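Local coordinates for glucosamine--fructose-6-phosphate aminotransferase [isomerizing] (Francisella tularensis subsp. tularensis, PDB 3TBF), which probably catalyses the glutamine-dependent conversion of fructose 6-phosphate to glucosamine 6-phosphate, the present C-terminal portion being the isomerase part that handles the sugar phosphate, at residues Leu233-Tyr238 against Tyr260-Leu265; Gly69-Tyr74 against Tyr238-Ile243; Tyr13-Ile18 against Leu347-Ala352. One frame throughout, in Å; residues are numbered along the deposited sequence.

Contact 1: residues Leu233-Tyr238 against Tyr260-Leu265; sequences LGRGLY and YPSGEL
Leu-233 and Tyr-260 pair as neighbours in a parallel beta-sheet, at the C-terminal ends of strands 229-234 and 256-261, where both strands leave the sheet and turn into loops. Their CA atoms lie 5.4 Å apart, and the Leu-233 CA-H points almost straight at Tyr-260 O. One step on, Gly-234 O accepts the N-H of Ser-262 at 3.0 Å. The donor sits well above the carbonyl plane, 49° out of it, consistent with Ser-262 having already left the strand. The same oxygen also takes a close CA-H contact from Pro-261, 3.2 Å from CA to Gly-234 O.

On the face that carries Leu-233 and Tyr-260, Leu-233 meets Leu-265 tip to tip, CD2 to CD2 at 3.5 Å, while Leu-233 CD2 also rests on Tyr-260 CB. With CG anti to its carbonyl carbon (chi1 -66°), Leu-233 directs its branches at the turn that follows the second strand. That turn is closed by Glu-264 N bonding back to Pro-261 O.

Arg-235 runs out extended from CG to NE alongside Ser-262, its CG 3.7 Å from Ser-262 CB. Its guanidinium then lies with one face over the backbone of Gly-263, NH2 coming to 3.3 Å from Gly-263 CA. NE is held by Asn-295 of helix 289-301, and NH1 makes a weak bond to Ser-90 O of the second subunit. Beyond the strand, a type II' turn from Arg-235 to Tyr-238, with Gly-236 at positive phi, leads into helix 238-253.

Paired strands joined through that helix make a beta-alpha-beta unit, and the parallel sheet order 2-1-3-4-5 is that of the flavodoxin-like SIS domain.

Contact 2: residues Gly69-Tyr74 against Tyr238-Ile243; sequences GMTAKY and YYPIAI
Met-70, a selenomethionine, brings its CE obliquely to the Tyr-239 ring, 3.9 Å from CE2; over one face of that ring, 3.6 Å above its plane and offset toward the rim, lies Ile-243 CD1 from the ring's own helix. The Tyr-74 ring has Met-70 O in plane at its edge, and Pro-240 CG approaches it obliquely, 4.2 Å from CE1.

The two helices run nearly antiparallel, at 171°, with short-segment axes 8.4 Å apart. Pro-240 fills the gap: its CB and CG press on Met-70 CB and on the backbone where Met-70 joins Thr-71. Thr-71 OG1 stands anti to its carbonyl carbon, chi1 -51°; there it is bonded to Asn-67 O, one turn earlier in its own helix, and at the same time rests against Pro-240 CB, 3.4 Å from OG1. Met-70 bends at chi3 (67°), turning its methyl group against both Tyr-239 and Ile-243, whose CD1 is 4.0 Å from Met-70 CE.

Beyond the interface, Tyr-74 OH is bonded to Glu-91 of the second subunit. What joins helix 63-80 of one SIS domain to helix 238-253 of the other here is thus apolar packing, in which the compact proline ring probably helps the helices come this close, with the hydroxyls of Thr-71 and Tyr-74 bonded outside the helix-to-helix contact.

Contact 3: residues Tyr13-Ile18 against Leu347-Ala352; sequences YMLKEI and LSYHVA
Helices 13-19 and 335-355 run almost antiparallel, at 163°, with 10.8 Å between the axes of their short segments and Leu-15 nearest Tyr-349, CA to CA. Tyr-349 bridges this wide separation. Its CG is anti to the backbone N (chi1 172°), which carries the ring toward the N-terminal helix, where Leu-15 crosses it at about a right angle. Leu-15 CD1 stands over the face, 4.3 Å from the ring centroid and 16° off the normal, a CH-pi contact; CB packs on the same ring, and CD2 reaches the phenol end, 3.9 Å from Tyr-349 OH. That hydroxyl is bonded to His-12 ND1, just before the helix.

At the ring edge, near its plane, lies the selenium of Met-14, 4.4 Å from Tyr-349 CD1. The extended selenomethionine chain continues past it to put CE 3.6 Å from Ser-348 OG, a hydroxyl already bonded to Gln-345 O in its own helix. Ile-18 CD1 touches Tyr-349 CB, at the root of the side chain.

One tyrosine, packed by Leu-15, Met-14 and Ile-18, is thus the centrepiece of a buried helix pair, in which the N-terminal helix packs on the last helix of the second SIS domain.

In the fold
Contacts 1 and 2 are neighbours, their centres 10 Å apart, and they share Tyr-238: helix 238-253, which contact 2 packs against the first SIS domain, is the crossover between the two strands of contact 1. Their segments interleave along the chain, in the order 69-74, 233-238, 238-243, 260-265. They touch directly, Tyr-239 against Gly-234 and Pro-261, Leu-237 against Thr-71, and both reach the second subunit. Contact 3 stands apart, 24 Å from contact 1 and 21 Å from contact 2, centre to centre. Its segments come first and last, yet Met-14 and Ser-348 touch Ile-252 near the end of helix 238-253. That helix therefore borders all three, tying together both SIS domains and the N-terminal helix.

Contact 1: residues Leu233-Tyr238 against Tyr260-Leu265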
# COMPACT_ATOMS: atom_id res chain seq x y z
N LEU A 233 -6.00 1.42 -12.73
CA LEU A 233 -6.94 2.05 -11.84
C LEU A 233 -8.05 1.11 -11.37
O LEU A 233 -8.59 0.34 -12.15
CB LEU A 233 -7.63 3.24 -12.54
CG LEU A 233 -6.77 4.44 -12.91
CD1 LEU A 233 -7.67 5.52 -13.52
CD2 LEU A 233 -5.96 4.99 -11.73
N GLY A 234 -8.41 1.21 -10.10
CA GLY A 234 -9.54 0.47 -9.56
C GLY A 234 -9.88 1.04 -8.20
O GLY A 234 -9.06 1.70 -7.58
N ARG A 235 -11.08 0.75 -7.72
CA ARG A 235 -11.58 1.23 -6.46
C ARG A 235 -12.11 0.07 -5.69
O ARG A 235 -12.73 -0.83 -6.26
CB ARG A 235 -12.76 2.15 -6.71
CG ARG A 235 -12.44 3.64 -6.64
CD ARG A 235 -13.73 4.43 -6.59
NE ARG A 235 -13.51 5.86 -6.52
CZ ARG A 235 -13.45 6.57 -5.40
NH1 ARG A 235 -13.59 6.01 -4.19
NH2 ARG A 235 -13.24 7.87 -5.49
N GLY A 236 -12.00 0.11 -4.38
CA GLY A 236 -12.62 -0.95 -3.56
C GLY A 236 -11.89 -2.28 -3.76
O GLY A 236 -10.65 -2.32 -3.88
N LEU A 237 -12.67 -3.36 -3.81
CA LEU A 237 -12.16 -4.66 -4.18
C LEU A 237 -11.25 -4.64 -5.41
O LEU A 237 -10.40 -5.49 -5.51
CB LEU A 237 -13.34 -5.54 -4.56
CG LEU A 237 -13.99 -6.37 -3.48
CD1 LEU A 237 -15.47 -6.85 -3.88
CD2 LEU A 237 -13.03 -7.52 -3.24
N TYR A 238 -11.45 -3.72 -6.35
CA TYR A 238 -10.79 -3.80 -7.67
C TYR A 238 -9.48 -3.04 -7.68
O TYR A 238 -8.72 -3.08 -8.67
CB TYR A 238 -11.76 -3.31 -8.78
CG TYR A 238 -13.05 -4.07 -8.64
CD1 TYR A 238 -13.18 -5.31 -9.20
CD2 TYR A 238 -14.10 -3.59 -7.87
CE1 TYR A 238 -14.33 -6.08 -8.99
CE2 TYR A 238 -15.27 -4.33 -7.67
CZ TYR A 238 -15.36 -5.59 -8.22
OH TYR A 238 -16.48 -6.36 -8.04
N TYR A 260 -3.06 2.69 -8.98
CA TYR A 260 -3.53 3.70 -8.02
C TYR A 260 -5.00 3.43 -7.71
O TYR A 260 -5.74 3.02 -8.60
CB TYR A 260 -3.39 5.08 -8.61
CG TYR A 260 -1.95 5.54 -8.80
CD1 TYR A 260 -1.27 6.23 -7.78
CD2 TYR A 260 -1.29 5.37 -10.02
CE1 TYR A 260 0.03 6.67 -7.96
CE2 TYR A 260 -0.01 5.78 -10.21
CZ TYR A 260 0.65 6.45 -9.19
OH TYR A 260 1.96 6.90 -9.43
N PRO A 261 -5.41 3.61 -6.44
CA PRO A 261 -6.85 3.58 -6.15
C PRO A 261 -7.43 4.78 -6.85
O PRO A 261 -6.85 5.86 -6.75
CB PRO A 261 -6.94 3.78 -4.62
CG PRO A 261 -5.56 4.04 -4.12
CD PRO A 261 -4.62 4.13 -5.30
N SER A 262 -8.51 4.60 -7.59
CA SER A 262 -9.02 5.69 -8.44
C SER A 262 -9.33 7.00 -7.71
O SER A 262 -9.22 8.08 -8.30
CB SER A 262 -10.25 5.21 -9.18
OG SER A 262 -10.01 3.91 -9.70
N GLY A 263 -9.70 6.91 -6.43
CA GLY A 263 -9.94 8.10 -5.62
C GLY A 263 -8.74 8.95 -5.26
O GLY A 263 -8.92 10.04 -4.71
N GLU A 264 -7.51 8.50 -5.57
CA GLU A 264 -6.30 9.15 -5.09
C GLU A 264 -5.44 9.79 -6.19
O GLU A 264 -4.29 10.25 -5.93
CB GLU A 264 -5.44 8.15 -4.33
CG GLU A 264 -6.04 7.71 -3.01
CD GLU A 264 -6.07 8.80 -1.92
OE1 GLU A 264 -7.24 9.10 -1.49
OE2 GLU A 264 -4.94 9.31 -1.49
N LEU A 265 -6.00 9.86 -7.39
CA LEU A 265 -5.35 10.50 -8.52
C LEU A 265 -5.09 11.97 -8.28
O LEU A 265 -4.11 12.53 -8.79
CB LEU A 265 -6.23 10.36 -9.76
CG LEU A 265 -6.67 8.93 -10.08
CD1 LEU A 265 -7.38 8.87 -11.45
CD2 LEU A 265 -5.47 8.01 -9.98

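Contact 2: residues Gly69-Tyr74 against Tyr238-Ile243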
# COMPACT_ATOMS: atom_id res chain seq x y z
N GLY A 69 -4.62 -11.28 -0.72
CA GLY A 69 -5.01 -10.98 0.64
C GLY A 69 -5.69 -9.64 0.80
O GLY A 69 -6.68 -9.51 1.50
N MSE A 70 -5.14 -8.63 0.15
CA MSE A 70 -5.78 -7.33 0.12
C MSE A 70 -7.19 -7.38 -0.46
O MSE A 70 -8.10 -6.68 0.00
CB MSE A 70 -4.94 -6.37 -0.74
CG MSE A 70 -3.78 -5.78 0.00
SE MSE A 70 -2.83 -4.45 -1.12
CE MSE A 70 -4.27 -3.08 -1.22
N THR A 71 -7.39 -8.23 -1.47
CA THR A 71 -8.72 -8.32 -2.05
C THR A 71 -9.62 -8.90 -0.97
O THR A 71 -10.70 -8.41 -0.68
CB THR A 71 -8.70 -9.21 -3.27
OG1 THR A 71 -7.67 -8.79 -4.17
CG2 THR A 71 -10.00 -9.16 -3.97
N ALA A 72 -9.15 -9.95 -0.34
CA ALA A 72 -9.96 -10.72 0.59
C ALA A 72 -10.39 -9.93 1.82
O ALA A 72 -11.36 -10.25 2.49
CB ALA A 72 -9.14 -11.96 1.08
N LYS A 73 -9.60 -8.93 2.18
CA LYS A 73 -9.92 -8.16 3.37
C LYS A 73 -11.29 -7.50 3.16
O LYS A 73 -12.08 -7.41 4.09
CB LYS A 73 -8.81 -7.16 3.67
CG LYS A 73 -9.26 -5.92 4.43
CD LYS A 73 -8.12 -4.97 4.77
CE LYS A 73 -8.59 -3.97 5.83
NZ LYS A 73 -7.51 -3.39 6.59
N TYR A 74 -11.58 -7.05 1.95
CA TYR A 74 -12.84 -6.36 1.71
C TYR A 74 -13.96 -7.36 2.03
O TYR A 74 -14.94 -7.01 2.70
CB TYR A 74 -12.94 -5.88 0.27
CG TYR A 74 -12.12 -4.65 -0.02
CD1 TYR A 74 -10.76 -4.73 -0.22
CD2 TYR A 74 -12.70 -3.39 -0.15
CE1 TYR A 74 -9.95 -3.58 -0.50
CE2 TYR A 74 -11.92 -2.24 -0.43
CZ TYR A 74 -10.54 -2.35 -0.60
OH TYR A 74 -9.75 -1.22 -0.87
N TYR A 238 -11.45 -3.72 -6.35
CA TYR A 238 -10.79 -3.80 -7.67
C TYR A 238 -9.48 -3.04 -7.68
O TYR A 238 -8.72 -3.08 -8.67
CB TYR A 238 -11.76 -3.31 -8.78
CG TYR A 238 -13.05 -4.07 -8.64
CD1 TYR A 238 -13.18 -5.31 -9.20
CD2 TYR A 238 -14.10 -3.59 -7.87
CE1 TYR A 238 -14.33 -6.08 -8.99
CE2 TYR A 238 -15.27 -4.33 -7.67
CZ TYR A 238 -15.36 -5.59 -8.22
OH TYR A 238 -16.48 -6.36 -8.04
N TYR A 239 -9.20 -2.34 -6.57
CA TYR A 239 -7.93 -1.69 -6.42
C TYR A 239 -6.85 -2.75 -6.39
O TYR A 239 -5.96 -2.73 -7.25
CB TYR A 239 -7.89 -0.65 -5.25
CG TYR A 239 -6.50 -0.17 -4.86
CD1 TYR A 239 -5.58 0.21 -5.82
CD2 TYR A 239 -6.11 -0.11 -3.52
CE1 TYR A 239 -4.26 0.62 -5.47
CE2 TYR A 239 -4.80 0.30 -3.16
CZ TYR A 239 -3.88 0.66 -4.15
OH TYR A 239 -2.61 1.08 -3.80
N PRO A 240 -6.93 -3.72 -5.46
CA PRO A 240 -5.93 -4.78 -5.48
C PRO A 240 -5.91 -5.56 -6.78
O PRO A 240 -4.88 -6.14 -7.15
CB PRO A 240 -6.34 -5.69 -4.32
CG PRO A 240 -7.29 -4.94 -3.46
CD PRO A 240 -7.82 -3.77 -4.28
N ILE A 241 -7.05 -5.66 -7.46
CA ILE A 241 -7.05 -6.34 -8.75
C ILE A 241 -6.23 -5.52 -9.75
O ILE A 241 -5.47 -6.08 -10.55
CB ILE A 241 -8.49 -6.57 -9.24
CG1 ILE A 241 -9.22 -7.57 -8.30
CG2 ILE A 241 -8.59 -7.01 -10.75
CD1 ILE A 241 -8.50 -8.81 -8.03
N ALA A 242 -6.36 -4.19 -9.71
CA ALA A 242 -5.52 -3.30 -10.52
C ALA A 242 -4.04 -3.43 -10.20
O ALA A 242 -3.18 -3.45 -11.10
CB ALA A 242 -5.98 -1.81 -10.38
N ILE A 243 -3.72 -3.50 -8.92
CA ILE A 243 -2.34 -3.70 -8.48
C ILE A 243 -1.80 -5.00 -9.03
O ILE A 243 -0.65 -5.07 -9.44
CB ILE A 243 -2.26 -3.81 -6.98
CG1 ILE A 243 -2.58 -2.48 -6.32
CG2 ILE A 243 -0.86 -4.29 -6.53
CD1 ILE A 243 -2.50 -2.60 -4.82

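Contact 3: residues Tyr13-Ile18 against Leu347-Ala352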
# COMPACT_ATOMS: atom_id res chain seq x y z
N TYR A 13 3.58 -21.90 -21.87
CA TYR A 13 2.97 -22.39 -20.65
C TYR A 13 2.11 -21.34 -19.98
O TYR A 13 1.04 -21.65 -19.44
CB TYR A 13 4.01 -22.87 -19.64
CG TYR A 13 4.71 -24.12 -20.01
CD1 TYR A 13 4.20 -25.37 -19.66
CD2 TYR A 13 5.90 -24.07 -20.71
CE1 TYR A 13 4.87 -26.55 -20.03
CE2 TYR A 13 6.58 -25.21 -21.08
CZ TYR A 13 6.08 -26.45 -20.74
OH TYR A 13 6.82 -27.55 -21.12
N MSE A 14 2.56 -20.10 -20.01
CA MSE A 14 1.77 -19.05 -19.37
C MSE A 14 0.35 -19.01 -19.95
O MSE A 14 -0.59 -18.82 -19.22
CB MSE A 14 2.39 -17.67 -19.51
CG MSE A 14 1.63 -16.71 -18.69
SE MSE A 14 2.39 -14.96 -18.64
CE MSE A 14 0.89 -13.91 -17.71
N LEU A 15 0.22 -19.21 -21.25
CA LEU A 15 -1.08 -19.12 -21.88
C LEU A 15 -1.91 -20.34 -21.54
O LEU A 15 -3.08 -20.25 -21.31
CB LEU A 15 -0.94 -18.98 -23.40
CG LEU A 15 -2.20 -18.67 -24.17
CD1 LEU A 15 -2.79 -17.39 -23.66
CD2 LEU A 15 -1.89 -18.61 -25.69
N LYS A 16 -1.28 -21.48 -21.46
CA LYS A 16 -2.00 -22.67 -20.97
C LYS A 16 -2.59 -22.46 -19.57
O LYS A 16 -3.71 -22.89 -19.29
CB LYS A 16 -1.07 -23.87 -20.89
CG LYS A 16 -1.71 -25.05 -20.17
CD LYS A 16 -0.82 -26.23 -20.16
CE LYS A 16 0.04 -26.29 -18.93
NZ LYS A 16 -0.59 -27.27 -17.98
N GLU A 17 -1.82 -21.78 -18.71
CA GLU A 17 -2.21 -21.64 -17.33
C GLU A 17 -3.32 -20.66 -17.21
O GLU A 17 -4.20 -20.82 -16.37
CB GLU A 17 -1.02 -21.29 -16.46
CG GLU A 17 -0.18 -22.56 -16.15
CD GLU A 17 1.34 -22.31 -16.00
OE1 GLU A 17 1.74 -21.22 -15.51
OE2 GLU A 17 2.14 -23.22 -16.35
N ILE A 18 -3.33 -19.65 -18.04
CA ILE A 18 -4.42 -18.72 -18.02
C ILE A 18 -5.67 -19.47 -18.43
O ILE A 18 -6.72 -19.27 -17.83
CB ILE A 18 -4.19 -17.58 -18.97
CG1 ILE A 18 -3.13 -16.65 -18.40
CG2 ILE A 18 -5.42 -16.83 -19.17
CD1 ILE A 18 -2.63 -15.63 -19.37
N LEU A 347 -3.68 -9.34 -21.14
CA LEU A 347 -3.05 -8.14 -21.58
C LEU A 347 -1.59 -8.26 -21.38
O LEU A 347 -0.80 -7.89 -22.25
CB LEU A 347 -3.57 -6.95 -20.80
CG LEU A 347 -3.03 -5.56 -21.28
CD1 LEU A 347 -3.28 -5.30 -22.78
CD2 LEU A 347 -3.57 -4.42 -20.42
N SER A 348 -1.20 -8.75 -20.22
CA SER A 348 0.20 -8.77 -19.91
C SER A 348 0.89 -9.83 -20.75
O SER A 348 2.04 -9.63 -21.14
CB SER A 348 0.48 -9.00 -18.41
OG SER A 348 0.32 -10.38 -18.09
N TYR A 349 0.20 -10.92 -21.04
CA TYR A 349 0.75 -11.92 -21.94
C TYR A 349 1.01 -11.36 -23.32
O TYR A 349 2.11 -11.43 -23.82
CB TYR A 349 -0.16 -13.14 -22.04
CG TYR A 349 0.29 -14.11 -23.11
CD1 TYR A 349 1.32 -15.02 -22.88
CD2 TYR A 349 -0.32 -14.10 -24.39
CE1 TYR A 349 1.74 -15.92 -23.88
CE2 TYR A 349 0.10 -14.97 -25.39
CZ TYR A 349 1.13 -15.88 -25.13
OH TYR A 349 1.53 -16.72 -26.14
N HIS A 350 0.01 -10.79 -23.94
CA HIS A 350 0.22 -10.26 -25.28
C HIS A 350 1.21 -9.09 -25.39
O HIS A 350 1.92 -9.00 -26.39
CB HIS A 350 -1.09 -9.86 -25.88
CG HIS A 350 -1.96 -11.02 -26.18
ND1 HIS A 350 -1.62 -11.99 -27.10
CD2 HIS A 350 -3.16 -11.39 -25.68
CE1 HIS A 350 -2.58 -12.89 -27.17
NE2 HIS A 350 -3.53 -12.54 -26.32
N VAL A 351 1.28 -8.22 -24.38
CA VAL A 351 2.18 -7.10 -24.45
C VAL A 351 3.59 -7.63 -24.32
O VAL A 351 4.52 -7.13 -24.96
CB VAL A 351 1.84 -6.08 -23.41
CG1 VAL A 351 2.96 -5.03 -23.24
CG2 VAL A 351 0.51 -5.48 -23.78
N ALA A 352 3.74 -8.72 -23.56
CA ALA A 352 5.04 -9.38 -23.43
C ALA A 352 5.49 -9.93 -24.76
O ALA A 352 6.66 -9.78 -25.12
CB ALA A 352 4.99 -10.49 -22.41